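Local coordinates for protein methanosaeta concilii ACLY-B (Methanothrix soehngenii, PDB 6ZNW) that binds citryl-CoA and, as a subunit of ATP citrate lyase, probably takes part in making acetyl-CoA and oxaloacetate from citrate, CoA and ATP, at residues Y18-N23 against I45-R50. Numbering follows the deposited sequence.
Sequences YGYQTN and IINPSR. With Q5B ((3S)-citryl-Coenzyme A), chain F.
Tyr18 and Ile46 are paired across two parallel strand ends, their side chains on the same face of the sheet and crossing at about a right angle. The ring of Tyr18 meets the CG2 branch of Ile46 through one flank, CD2 lying 3.6 Å from that methyl, while Ile46 O lies over one ring face. With CG anti to the backbone N (chi1 -173°), the ring reaches on past Ile46, and Tyr18 OH comes 3.6 Å from CG of Pro48. A serine in place of Tyr18 would probably lose the ring's contact with Ile46 CG2 and the reach to Pro48 CG, opening a gap where the ring lay. The same carbonyl oxygen, Ile46 O, accepts a nearly straight 2.8 Å hydrogen bond from Gly19 N (N-H...O 168°), the one hydrogen bond between the two segments. Tyr20, centre of an inverse gamma turn closed by Gln21 N and Gly19 O, has its ring nearly parallel to the Asn47 amide (planes 10° apart), but the amide is offset toward the root of the side chain, Asn47 ND2 lying 3.8 Å from Tyr20 CG, with no stack. Ile45 CG2 approaches the edge of the same ring, 4.2 Å from CD1, and Thr22 CG2 sits over one face near the rim; Tyr20 OH is hydrogen-bonded to His54 ND1. A type I turn from Asn47 to Arg50 presents Ser49, whose OG lies within a very short 2.4 Å of O12 of a citryl-CoA phosphate, so the exact geometry is doubtful; His415 and Arg501 of the third subunit also hold this ligand. The contact joins the C-terminal ends of strands 15-18 and 42-46 in a beta-alpha-beta unit linked by helix 22-34. Strand 83-86 flanks 15-18, strand 61-68 flanks 42-46, and Ile71 of helix 71-77 packs on both Tyr18 and Ile46.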
loop_
_atom_site.group_PDB
_atom_site.type_symbol
_atom_site.label_atom_id
_atom_site.label_comp_id
_atom_site.label_asym_id
_atom_site.label_seq_id
_atom_site.Cartn_x
_atom_site.Cartn_y
_atom_site.Cartn_z
ATOM N N TYR B 18 -17.667 -8.829 39.636
ATOM C CA TYR B 18 -18.667 -8.276 38.737
ATOM C C TYR B 18 -18.284 -6.813 38.491
ATOM O O TYR B 18 -18.277 -5.997 39.416
ATOM C CB TYR B 18 -20.098 -8.381 39.318
ATOM C CG TYR B 18 -21.148 -7.957 38.318
ATOM C CD1 TYR B 18 -21.415 -6.618 38.087
ATOM C CD2 TYR B 18 -21.808 -8.893 37.537
ATOM C CE1 TYR B 18 -22.341 -6.218 37.132
ATOM C CE2 TYR B 18 -22.739 -8.507 36.578
ATOM C CZ TYR B 18 -22.992 -7.163 36.367
ATOM O OH TYR B 18 -23.923 -6.756 35.435
ATOM N N GLY B 19 -17.997 -6.499 37.238
ATOM C CA GLY B 19 -17.570 -5.175 36.815
ATOM C C GLY B 19 -16.095 -5.209 36.458
ATOM O O GLY B 19 -15.305 -5.830 37.166
ATOM N N TYR B 20 -15.714 -4.560 35.355
ATOM C CA TYR B 20 -14.337 -4.509 34.899
ATOM C C TYR B 20 -13.502 -3.514 35.737
ATOM O O TYR B 20 -13.151 -2.435 35.258
ATOM C CB TYR B 20 -14.295 -4.157 33.401
ATOM C CG TYR B 20 -12.984 -4.527 32.733
ATOM C CD1 TYR B 20 -12.406 -5.771 32.936
ATOM C CD2 TYR B 20 -12.319 -3.628 31.916
ATOM C CE1 TYR B 20 -11.199 -6.111 32.339
ATOM C CE2 TYR B 20 -11.131 -3.971 31.280
ATOM C CZ TYR B 20 -10.567 -5.212 31.498
ATOM O OH TYR B 20 -9.371 -5.533 30.884
ATOM N N GLN B 21 -13.166 -3.890 36.976
ATOM C CA GLN B 21 -12.388 -3.044 37.888
ATOM C C GLN B 21 -10.979 -3.591 37.964
ATOM O O GLN B 21 -10.644 -4.327 38.892
ATOM C CB GLN B 21 -13.043 -2.999 39.282
ATOM C CG GLN B 21 -14.459 -2.442 39.257
ATOM C CD GLN B 21 -14.463 -0.950 39.166
ATOM O OE1 GLN B 21 -13.632 -0.288 39.792
ATOM N NE2 GLN B 21 -15.385 -0.386 38.378
ATOM N N THR B 22 -10.151 -3.203 36.993
ATOM C CA THR B 22 -8.785 -3.696 36.838
ATOM C C THR B 22 -7.897 -3.445 38.074
ATOM O O THR B 22 -7.084 -4.307 38.396
ATOM C CB THR B 22 -8.158 -3.171 35.535
ATOM O OG1 THR B 22 -7.853 -1.788 35.684
ATOM C CG2 THR B 22 -9.060 -3.378 34.327
ATOM N N ASN B 23 -8.060 -2.307 38.774
ATOM C CA ASN B 23 -7.245 -2.042 39.979
ATOM C C ASN B 23 -7.617 -2.988 41.120
ATOM O O ASN B 23 -6.733 -3.532 41.784
ATOM C CB ASN B 23 -7.393 -0.597 40.465
ATOM C CG ASN B 23 -6.626 0.407 39.661
ATOM O OD1 ASN B 23 -5.869 0.067 38.725
ATOM N ND2 ASN B 23 -6.808 1.675 40.005
ATOM N N ILE B 45 -14.080 -12.803 35.608
ATOM C CA ILE B 45 -14.585 -11.451 35.697
ATOM C C ILE B 45 -15.913 -11.440 34.953
ATOM O O ILE B 45 -16.031 -12.056 33.893
ATOM C CB ILE B 45 -13.590 -10.460 35.047
ATOM C CG1 ILE B 45 -12.230 -10.494 35.757
ATOM C CG2 ILE B 45 -14.159 -9.030 34.985
ATOM C CD1 ILE B 45 -11.115 -10.302 34.833
ATOM N N ILE B 46 -16.918 -10.755 35.503
ATOM C CA ILE B 46 -18.186 -10.610 34.813
ATOM C C ILE B 46 -18.227 -9.186 34.258
ATOM O O ILE B 46 -18.237 -8.228 35.016
ATOM C CB ILE B 46 -19.401 -11.011 35.680
ATOM C CG1 ILE B 46 -19.158 -12.402 36.319
ATOM C CG2 ILE B 46 -20.680 -11.011 34.835
ATOM C CD1 ILE B 46 -19.983 -12.711 37.521
ATOM N N ASN B 47 -18.099 -9.056 32.939
ATOM C CA ASN B 47 -18.103 -7.780 32.241
ATOM C C ASN B 47 -19.342 -7.749 31.343
ATOM O O ASN B 47 -19.361 -8.391 30.288
ATOM C CB ASN B 47 -16.815 -7.621 31.425
ATOM C CG ASN B 47 -16.619 -6.259 30.802
ATOM O OD1 ASN B 47 -17.509 -5.402 30.809
ATOM N ND2 ASN B 47 -15.443 -6.030 30.237
ATOM N N PRO B 48 -20.398 -7.026 31.761
ATOM C CA PRO B 48 -21.638 -7.010 30.961
ATOM C C PRO B 48 -21.493 -6.457 29.543
ATOM O O PRO B 48 -22.288 -6.789 28.661
ATOM C CB PRO B 48 -22.626 -6.193 31.808
ATOM C CG PRO B 48 -21.819 -5.513 32.840
ATOM C CD PRO B 48 -20.525 -6.251 33.011
ATOM N N SER B 49 -20.456 -5.668 29.309
ATOM C CA SER B 49 -20.216 -5.074 28.009
ATOM C C SER B 49 -19.447 -5.996 27.056
ATOM O O SER B 49 -19.565 -5.832 25.838
ATOM C CB SER B 49 -19.438 -3.775 28.197
ATOM O OG SER B 49 -18.956 -3.230 26.977
ATOM N N ARG B 50 -18.624 -6.917 27.590
ATOM C CA ARG B 50 -17.764 -7.734 26.733
ATOM C C ARG B 50 -17.343 -9.050 27.355
ATOM O O ARG B 50 -16.929 -9.093 28.511
ATOM C CB ARG B 50 -16.447 -6.957 26.495
ATOM C CG ARG B 50 -16.254 -6.324 25.126
ATOM C CD ARG B 50 -14.976 -5.486 25.110
ATOM N NE ARG B 50 -13.867 -6.158 24.427
ATOM C CZ ARG B 50 -12.582 -6.014 24.750
ATOM N NH1 ARG B 50 -12.226 -5.217 25.751
ATOM N NH2 ARG B 50 -11.644 -6.674 24.080
HETATM N N Q5B F . -16.544 3.499 24.335
HETATM C C Q5B F . -10.753 3.970 19.329
HETATM O O Q5B F . -10.716 3.422 22.047
HETATM C C1 Q5B F . -11.410 4.947 20.318
HETATM C C10 Q5B F . -16.956 4.526 22.436
HETATM C C11 Q5B F . -17.565 3.948 23.534
HETATM C C12 Q5B F . -19.585 4.396 22.766
HETATM C C13 Q5B F . -17.804 5.050 21.444
HETATM C C14 Q5B F . -12.912 4.594 20.489
HETATM C C15 Q5B F . -13.693 4.452 19.180
HETATM C C16 Q5B F . -15.178 5.516 17.546
HETATM C C17 Q5B F . -14.232 5.682 16.372
HETATM C C18 Q5B F . -13.767 7.112 16.206
HETATM C C19 Q5B F . -11.909 8.600 15.644
HETATM C C2 Q5B F . -11.234 6.388 19.805
HETATM C C20 Q5B F . -11.013 9.117 16.757
HETATM C C21 Q5B F . -8.906 10.156 15.308
HETATM C C22 Q5B F . -7.931 11.245 14.946
HETATM C C23 Q5B F . -6.846 11.559 15.988
HETATM C C24 Q5B F . -6.422 10.299 16.767
HETATM C C25 Q5B F . -5.497 10.398 17.987
HETATM C C26 Q5B F . -5.645 12.156 15.233
HETATM C C3 Q5B F . -10.682 4.795 21.647
HETATM C C4 Q5B F . -13.492 1.972 26.157
HETATM C C5 Q5B F . -14.841 1.997 26.857
HETATM C C6 Q5B F . -15.790 0.824 26.618
HETATM C C7 Q5B F . -16.547 1.240 25.359
HETATM C C8 Q5B F . -16.671 2.750 25.576
HETATM C C9 Q5B F . -15.385 3.835 23.685
HETATM N N1 Q5B F . -15.574 4.454 22.545
HETATM N N2 Q5B F . -18.879 3.853 23.761
HETATM N N3 Q5B F . -19.141 4.965 21.646
HETATM N N4 Q5B F . -17.369 5.582 20.303
HETATM N N5 Q5B F . -14.470 5.488 18.816
HETATM N N6 Q5B F . -12.473 7.289 15.940
HETATM O O1 Q5B F . -9.656 3.689 24.346
HETATM O O10 Q5B F . -16.150 -1.109 29.287
HETATM O O11 Q5B F . -18.286 0.340 29.668
HETATM O O12 Q5B F . -18.074 -1.103 27.583
HETATM O O13 Q5B F . -13.581 3.426 18.497
HETATM O O14 Q5B F . -14.560 8.045 16.266
HETATM O O15 Q5B F . -8.780 9.014 14.983
HETATM O O16 Q5B F . -5.365 9.446 18.773
HETATM O O17 Q5B F . -4.857 11.564 18.158
HETATM O O18 Q5B F . -4.668 11.502 14.944
HETATM O O19 Q5B F . -5.825 13.404 14.797
HETATM O O2 Q5B F . -9.387 1.558 22.830
HETATM O O20 Q5B F . -7.386 12.496 16.922
HETATM O O21 Q5B F . -13.531 5.509 21.387
HETATM O O3 Q5B F . -11.590 2.154 23.943
HETATM O O4 Q5B F . -13.201 0.742 22.431
HETATM O O5 Q5B F . -11.671 -0.382 24.119
HETATM O O6 Q5B F . -13.550 1.098 25.007
HETATM O O7 Q5B F . -15.614 3.145 26.437
HETATM O O8 Q5B F . -17.807 0.622 25.123
HETATM O O9 Q5B F . -16.710 0.921 27.728
HETATM P P Q5B F . -10.223 2.725 23.349
HETATM P P1 Q5B F . -12.515 0.862 23.768
HETATM P P2 Q5B F . -17.287 -0.286 28.636
HETATM S S Q5B F . -10.244 10.714 16.289
#